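Side-chain contacts in subclass B3 metallo-beta-lactamase (Sphingobium indicum, PDB 7LUU), which probably hydrolyses beta-lactam antibiotics at a two-zinc active site, as a subclass B3 metallo-beta-lactamase with an unusual glutamate among its metal ligands: residues D91-L94 against M100-S103; I118-P123 against G129-L134; A140-S145 against E150-G155. All coordinates share one frame; numbering follows the deposited sequence.

Contact 1 (D91-L94 against M100-S103); sequences DGAL and MILS
I101, on the first half of helix 98-107, meets G92 and A93 through the last carbon of its longer branch, an instructive case of one methyl group joining a helix to a loop of the active-site framework. The CA-CB bond of I101 points at the loop, but CB itself makes no close contact there. CG1 lies anti to the carbonyl carbon (chi1 -70°), and with chi2 near 165° the branch runs extended, carrying CD1 outward until it arrives over the peptide that joins G92 to A93. There I101 CD1 comes to 3.4 Å from G92 O and 3.7 Å from G92 C. The approach is broadside: the angle from G92 C through G92 O to I101 CD1 is about 92°, which puts the methyl over the face of the peptide group. A second, looser neighbour is the methyl of A93, whose CB stands 4.3 Å from I101 CD1.

Other bonds tie the loop to its surroundings. The backbone of G92 is hydrogen-bonded to H127, a ligand of the second zinc, and that of A93 to G130, while D91 OD2 bonds to T121 OG1. F73 and L134 also pack on I101, so the isoleucine is enclosed by more than this loop.

Only 79 Å² is buried between the two segments, summed over both sides, and the contact between them is van der Waals packing. A methyl over the face of a peptide packs closely but with little directional preference; the directional bonds of G92 and A93 go instead to H127 and G130, on the side of the zinc ligands.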
loop_
_atom_site.group_PDB
_atom_site.type_symbol
_atom_site.label_atom_id
_atom_site.label_comp_id
_atom_site.label_asym_id
_atom_site.label_seq_id
_atom_site.Cartn_x
_atom_site.Cartn_y
_atom_site.Cartn_z
ATOM N N ASP A 91 1.322 -0.899 5.166
ATOM C CA ASP A 91 0.568 -2.092 4.741
ATOM C C ASP A 91 0.808 -3.298 5.648
ATOM O O ASP A 91 1.599 -3.269 6.619
ATOM C CB ASP A 91 0.843 -2.404 3.250
ATOM C CG ASP A 91 0.007 -1.507 2.326
ATOM O OD1 ASP A 91 -0.994 -0.899 2.787
ATOM O OD2 ASP A 91 0.330 -1.420 1.155
ATOM N N GLY A 92 0.013 -4.336 5.379
ATOM C CA GLY A 92 -0.029 -5.486 6.290
ATOM C C GLY A 92 -0.163 -6.817 5.585
ATOM O O GLY A 92 -0.378 -7.826 6.266
ATOM N N ALA A 93 -0.024 -6.870 4.264
ATOM C CA ALA A 93 -0.152 -8.117 3.506
ATOM C C ALA A 93 -1.443 -8.879 3.889
ATOM O O ALA A 93 -2.498 -8.273 4.161
ATOM C CB ALA A 93 1.136 -8.971 3.633
ATOM N N LEU A 94 -1.385 -10.227 3.793
ATOM C CA LEU A 94 -2.553 -11.086 4.048
ATOM C C LEU A 94 -2.742 -11.328 5.549
ATOM O O LEU A 94 -1.851 -11.061 6.356
ATOM C CB LEU A 94 -2.336 -12.430 3.366
ATOM C CG LEU A 94 -2.306 -12.380 1.835
ATOM C CD1 LEU A 94 -1.878 -13.795 1.376
ATOM C CD2 LEU A 94 -3.654 -12.182 1.354
ATOM N N MET A 100 4.385 -13.090 10.507
ATOM C CA MET A 100 5.632 -13.052 9.734
ATOM C C MET A 100 6.194 -11.636 9.704
ATOM O O MET A 100 7.395 -11.432 9.849
ATOM C CB MET A 100 5.330 -13.593 8.312
ATOM C CG MET A 100 4.565 -15.009 8.257
ATOM S SD MET A 100 3.986 -15.218 6.542
ATOM C CE MET A 100 3.044 -16.728 6.741
ATOM N N ILE A 101 5.315 -10.635 9.558
ATOM C CA ILE A 101 5.760 -9.234 9.607
ATOM C C ILE A 101 6.377 -8.903 10.956
ATOM O O ILE A 101 7.463 -8.287 11.021
ATOM C CB ILE A 101 4.576 -8.293 9.308
ATOM C CG1 ILE A 101 4.238 -8.454 7.824
ATOM C CG2 ILE A 101 4.982 -6.791 9.542
ATOM C CD1 ILE A 101 2.820 -7.849 7.464
ATOM N N LEU A 102 5.696 -9.273 12.042
ATOM C CA LEU A 102 6.211 -8.939 13.368
ATOM C C LEU A 102 7.548 -9.656 13.605
ATOM O O LEU A 102 8.463 -9.085 14.204
ATOM C CB LEU A 102 5.185 -9.344 14.438
ATOM C CG LEU A 102 3.822 -8.625 14.414
ATOM C CD1 LEU A 102 2.762 -9.292 15.327
ATOM C CD2 LEU A 102 4.051 -7.185 14.717
ATOM N N SER A 103 7.666 -10.901 13.158
ATOM C CA SER A 103 8.949 -11.589 13.224
ATOM C C SER A 103 10.047 -10.803 12.494
ATOM O O SER A 103 11.176 -10.696 12.984
ATOM C CB SER A 103 8.812 -13.001 12.640
ATOM O OG SER A 103 10.069 -13.672 12.653
#

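Contact 2 (I118-P123 against G129-L134); sequences ILSTEP and GGIAAL. With ZN (zinc ion), chain B.
I118, S120, I131 and L134 form the strand-to-helix interface of a beta-alpha-beta unit, in which strand 115-119 leads through the metal-binding turn and the short helix 125-128 to helix 131-138, and then to the parallel strand 141-144. I118 and S120 lie on the same side of the chain and look toward the helix; I131 and L134, one turn apart, look back.

Orientation separates the two hydrophobic pairs. I118 and I131 lie alongside one another with their chains running in opposite senses, and I118 CG2 touches I131 CG1 at 4.0 Å. I118 and L134 instead cross at nearly a right angle, the tip of one pressed against the base of the other: I118 CD1 reaches L134 CB at 3.7 Å. The two branches of I118 thus serve different partners. CG1 lies beside the backbone N, anti to the carbonyl carbon (chi1 -61°), and extends its methyl to L134, which leaves CG2 anti to N and facing I131. At the far end of I131, CD1 lies 3.8 Å from S120 CB and 4.0 Å from S120 OG, so the serine contributes both its carbon and its hydroxyl surface to a mainly apolar patch. L89 adds to the packing on both I118 and L134, and V142 continues it beyond I131.

Farther along, the same segment reaches the metal site, as in other enzymes of this fold, whose ligands come from loops that follow strands. E122 begins the metal-binding sequence, here EPHYDH. Its extended chain beyond CG carries the carboxylate to the zinc ion, which H124, H200 and a water also bind. One oxygen does the binding: E122 OE2 is 1.9 Å from the zinc ion, whereas E122 OE1 stays 3.4 Å from that metal.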
loop_
_atom_site.group_PDB
_atom_site.type_symbol
_atom_site.label_atom_id
_atom_site.label_comp_id
_atom_site.label_asym_id
_atom_site.label_seq_id
_atom_site.Cartn_x
_atom_site.Cartn_y
_atom_site.Cartn_z
ATOM N N ILE A 118 0.015 2.367 11.421
ATOM C CA ILE A 118 0.092 1.485 10.269
ATOM C C ILE A 118 -0.598 2.242 9.137
ATOM O O ILE A 118 -1.806 2.557 9.227
ATOM C CB ILE A 118 -0.595 0.127 10.546
ATOM C CG1 ILE A 118 0.088 -0.630 11.715
ATOM C CG2 ILE A 118 -0.573 -0.755 9.254
ATOM C CD1 ILE A 118 -0.912 -1.689 12.323
ATOM N N LEU A 119 0.165 2.582 8.088
ATOM C CA LEU A 119 -0.413 3.308 6.937
ATOM C C LEU A 119 -0.969 2.292 5.924
ATOM O O LEU A 119 -0.393 1.240 5.724
ATOM C CB LEU A 119 0.665 4.194 6.263
ATOM C CG LEU A 119 1.516 4.989 7.278
ATOM C CD1 LEU A 119 2.430 5.898 6.421
ATOM C CD2 LEU A 119 0.742 5.825 8.275
ATOM N N SER A 120 -2.099 2.598 5.287
ATOM C CA SER A 120 -2.748 1.654 4.360
ATOM C C SER A 120 -2.824 2.245 2.947
ATOM O O SER A 120 -3.414 3.315 2.771
ATOM C CB SER A 120 -4.153 1.311 4.874
ATOM O OG SER A 120 -4.889 0.547 3.919
ATOM N N THR A 121 -2.261 1.523 1.942
ATOM C CA THR A 121 -2.362 2.023 0.576
ATOM C C THR A 121 -3.723 1.750 -0.045
ATOM O O THR A 121 -4.116 2.458 -0.999
ATOM C CB THR A 121 -1.274 1.415 -0.346
ATOM O OG1 THR A 121 -1.343 -0.026 -0.391
ATOM C CG2 THR A 121 0.163 1.886 0.092
ATOM N N GLU A 122 -4.386 0.660 0.368
ATOM C CA GLU A 122 -5.672 0.273 -0.242
ATOM C C GLU A 122 -6.393 -0.789 0.574
ATOM O O GLU A 122 -5.747 -1.648 1.224
ATOM C CB GLU A 122 -5.490 -0.255 -1.676
ATOM C CG GLU A 122 -4.586 -1.557 -1.727
ATOM C CD GLU A 122 -4.627 -2.219 -3.096
ATOM O OE1 GLU A 122 -3.721 -1.890 -3.926
ATOM O OE2 GLU A 122 -5.488 -3.074 -3.333
ATOM N N PRO A 123 -7.713 -0.818 0.506
ATOM C CA PRO A 123 -8.488 -1.709 1.370
ATOM C C PRO A 123 -8.842 -3.016 0.640
ATOM O O PRO A 123 -10.009 -3.363 0.444
ATOM C CB PRO A 123 -9.724 -0.851 1.701
ATOM C CG PRO A 123 -9.955 -0.123 0.427
ATOM C CD PRO A 123 -8.579 0.203 -0.160
ATOM N N GLY A 129 -5.064 -7.124 4.639
ATOM C CA GLY A 129 -5.531 -8.320 5.307
ATOM C C GLY A 129 -4.948 -8.515 6.695
ATOM O O GLY A 129 -5.668 -8.965 7.605
ATOM N N GLY A 130 -3.674 -8.199 6.872
ATOM C CA GLY A 130 -3.034 -8.368 8.158
ATOM C C GLY A 130 -3.066 -7.166 9.054
ATOM O O GLY A 130 -2.540 -7.223 10.174
ATOM N N ILE A 131 -3.666 -6.064 8.616
ATOM C CA ILE A 131 -3.578 -4.821 9.395
ATOM C C ILE A 131 -4.325 -4.913 10.724
ATOM O O ILE A 131 -3.827 -4.454 11.749
ATOM C CB ILE A 131 -4.093 -3.661 8.529
ATOM C CG1 ILE A 131 -3.054 -3.303 7.456
ATOM C CG2 ILE A 131 -4.344 -2.437 9.386
ATOM C CD1 ILE A 131 -3.529 -2.072 6.570
ATOM N N ALA A 132 -5.538 -5.463 10.735
ATOM C CA ALA A 132 -6.250 -5.587 11.998
ATOM C C ALA A 132 -5.462 -6.362 13.025
ATOM O O ALA A 132 -5.411 -5.971 14.207
ATOM C CB ALA A 132 -7.610 -6.256 11.762
ATOM N N ALA A 133 -4.854 -7.486 12.618
ATOM C CA ALA A 133 -4.063 -8.254 13.563
ATOM C C ALA A 133 -2.889 -7.425 14.057
ATOM O O ALA A 133 -2.517 -7.501 15.241
ATOM C CB ALA A 133 -3.576 -9.554 12.911
ATOM N N LEU A 134 -2.216 -6.739 13.137
ATOM C CA LEU A 134 -1.039 -5.927 13.517
ATOM C C LEU A 134 -1.445 -4.807 14.470
ATOM O O LEU A 134 -0.757 -4.536 15.463
ATOM C CB LEU A 134 -0.352 -5.311 12.268
ATOM C CG LEU A 134 0.265 -6.364 11.344
ATOM C CD1 LEU A 134 0.551 -5.732 9.988
ATOM C CD2 LEU A 134 1.525 -6.915 12.039
HETATM ZN ZN ZN B . -5.999 -4.190 -4.798
HETATM O O HOH W 1 -4.926 -5.776 -4.532
#

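Contact 3 (A140-S145 against E150-G155); sequences ATVVAS and EGLRAG
L152 presents a single methyl to the strand, and both strand residues that it touches meet that same atom. L152 CD1 lies 3.6 Å from A144 CB and 3.9 Å from V142 CG1. V142 and A144 are alternate residues of strand 141-144, so their side chains emerge on the same face, and the leucine methyl bridges them. The chains of V142 and L152 are set at a slant to each other rather than alongside. V142 turns CG1 anti to its backbone N (chi1 -179°), which places that methyl within range of the leucine. L176 and S120 add to the packing round L152, and L176 also touches V142.

One shell out, S145 caps the start of helix 146-154. From the N-cap position its OG is hydrogen-bonded to the backbone N of G148 and also to G203 O. Separately, a salt bridge from E150 OE1 to R147 NE lies within the helix. At the other end, G155 leaves the helical conformation with a positive phi of 57°, while its N still bonds to G151 O at 2.9 Å.

The contact therefore sits within the beta-alpha-beta unit of strand 141-144, helix 146-154 and strand 176-178, with helix 131-138 reaching V142 through A135.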
loop_
_atom_site.group_PDB
_atom_site.type_symbol
_atom_site.label_atom_id
_atom_site.label_comp_id
_atom_site.label_asym_id
_atom_site.label_seq_id
_atom_site.Cartn_x
_atom_site.Cartn_y
_atom_site.Cartn_z
ATOM N N ALA A 140 -1.176 0.057 17.491
ATOM C CA ALA A 140 -1.058 1.117 16.506
ATOM C C ALA A 140 -2.434 1.619 16.035
ATOM O O ALA A 140 -3.399 0.862 15.938
ATOM C CB ALA A 140 -0.235 0.636 15.278
ATOM N N THR A 141 -2.437 2.875 15.563
ATOM C CA THR A 141 -3.549 3.481 14.866
ATOM C C THR A 141 -3.356 3.270 13.375
ATOM O O THR A 141 -2.251 3.463 12.881
ATOM C CB THR A 141 -3.598 4.984 15.169
ATOM O OG1 THR A 141 -4.052 5.097 16.533
ATOM C CG2 THR A 141 -4.674 5.694 14.272
ATOM N N VAL A 142 -4.443 2.887 12.671
ATOM C CA VAL A 142 -4.373 2.644 11.234
ATOM C C VAL A 142 -4.721 3.921 10.522
ATOM O O VAL A 142 -5.716 4.581 10.873
ATOM C CB VAL A 142 -5.341 1.507 10.841
ATOM C CG1 VAL A 142 -5.233 1.246 9.306
ATOM C CG2 VAL A 142 -4.944 0.279 11.594
ATOM N N VAL A 143 -3.962 4.242 9.481
ATOM C CA VAL A 143 -4.084 5.548 8.825
ATOM C C VAL A 143 -4.396 5.320 7.368
ATOM O O VAL A 143 -3.723 4.520 6.716
ATOM C CB VAL A 143 -2.766 6.328 8.942
ATOM C CG1 VAL A 143 -2.971 7.703 8.317
ATOM C CG2 VAL A 143 -2.286 6.456 10.410
ATOM N N ALA A 144 -5.428 6.018 6.845
ATOM C CA ALA A 144 -5.851 5.779 5.458
ATOM C C ALA A 144 -6.522 7.034 4.905
ATOM O O ALA A 144 -6.779 7.995 5.626
ATOM C CB ALA A 144 -6.831 4.606 5.348
ATOM N N SER A 145 -6.827 6.988 3.628
ATOM C CA SER A 145 -7.699 7.992 3.038
ATOM C C SER A 145 -9.127 7.848 3.535
ATOM O O SER A 145 -9.517 6.856 4.183
ATOM C CB SER A 145 -7.684 7.876 1.528
ATOM O OG SER A 145 -8.320 6.680 1.140
ATOM N N GLU A 150 -13.111 3.736 4.818
ATOM C CA GLU A 150 -14.438 3.120 4.731
ATOM C C GLU A 150 -14.327 1.645 4.348
ATOM O O GLU A 150 -15.033 0.788 4.923
ATOM C CB GLU A 150 -15.299 3.832 3.683
ATOM C CG GLU A 150 -15.674 5.262 4.072
ATOM C CD GLU A 150 -16.415 5.999 2.978
ATOM O OE1 GLU A 150 -16.550 5.484 1.858
ATOM O OE2 GLU A 150 -16.896 7.121 3.280
ATOM N N GLY A 151 -13.421 1.343 3.411
ATOM C CA GLY A 151 -13.192 -0.042 3.038
ATOM C C GLY A 151 -12.516 -0.825 4.138
ATOM O O GLY A 151 -12.785 -2.007 4.299
ATOM N N LEU A 152 -11.622 -0.172 4.900
ATOM C CA LEU A 152 -10.953 -0.883 5.995
ATOM C C LEU A 152 -11.949 -1.231 7.088
ATOM O O LEU A 152 -11.868 -2.303 7.671
ATOM C CB LEU A 152 -9.803 -0.016 6.562
ATOM C CG LEU A 152 -8.625 0.197 5.587
ATOM C CD1 LEU A 152 -7.626 1.174 6.252
ATOM C CD2 LEU A 152 -7.917 -1.134 5.281
ATOM N N ARG A 153 -12.888 -0.321 7.372
ATOM C CA ARG A 153 -13.891 -0.542 8.417
ATOM C C ARG A 153 -14.797 -1.673 8.038
ATOM O O ARG A 153 -15.259 -2.452 8.914
ATOM C CB ARG A 153 -14.757 0.718 8.610
ATOM C CG ARG A 153 -14.122 1.856 9.344
ATOM C CD ARG A 153 -15.110 3.081 9.587
ATOM N NE ARG A 153 -14.320 4.262 9.869
ATOM C CZ ARG A 153 -14.123 5.267 9.017
ATOM N NH1 ARG A 153 -13.360 6.301 9.393
ATOM N NH2 ARG A 153 -14.688 5.237 7.809
ATOM N N ALA A 154 -15.044 -1.790 6.735
ATOM C CA ALA A 154 -15.956 -2.839 6.280
ATOM C C ALA A 154 -15.273 -4.179 6.127
ATOM O O ALA A 154 -15.960 -5.239 6.261
ATOM C CB ALA A 154 -16.590 -2.451 4.950
ATOM N N GLY A 155 -13.988 -4.201 5.798
ATOM C CA GLY A 155 -13.330 -5.456 5.408
ATOM C C GLY A 155 -14.016 -6.116 4.230
ATOM O O GLY A 155 -14.093 -7.358 4.166
#

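All three contacts bury the residues that touch, and in all three the packing is chiefly apolar; exposed residues, such as R153 and A154, lie away from the touching side chains. Contact 2 is the most extensive and lies nearest the centre of the chain, whereas contacts 1 and 3 are smaller and more peripheral. Contacts 2 and 3 share a sheet: strands 115-119 and 141-144 pair through I118 O to V143 N at 2.7 Å, and L119 CD2 packs on V143 CB. Contact 1 joins contact 2 partly by polar means, the backbone of D91 bonding to that of L119. Contact 2 alone includes a zinc ligand.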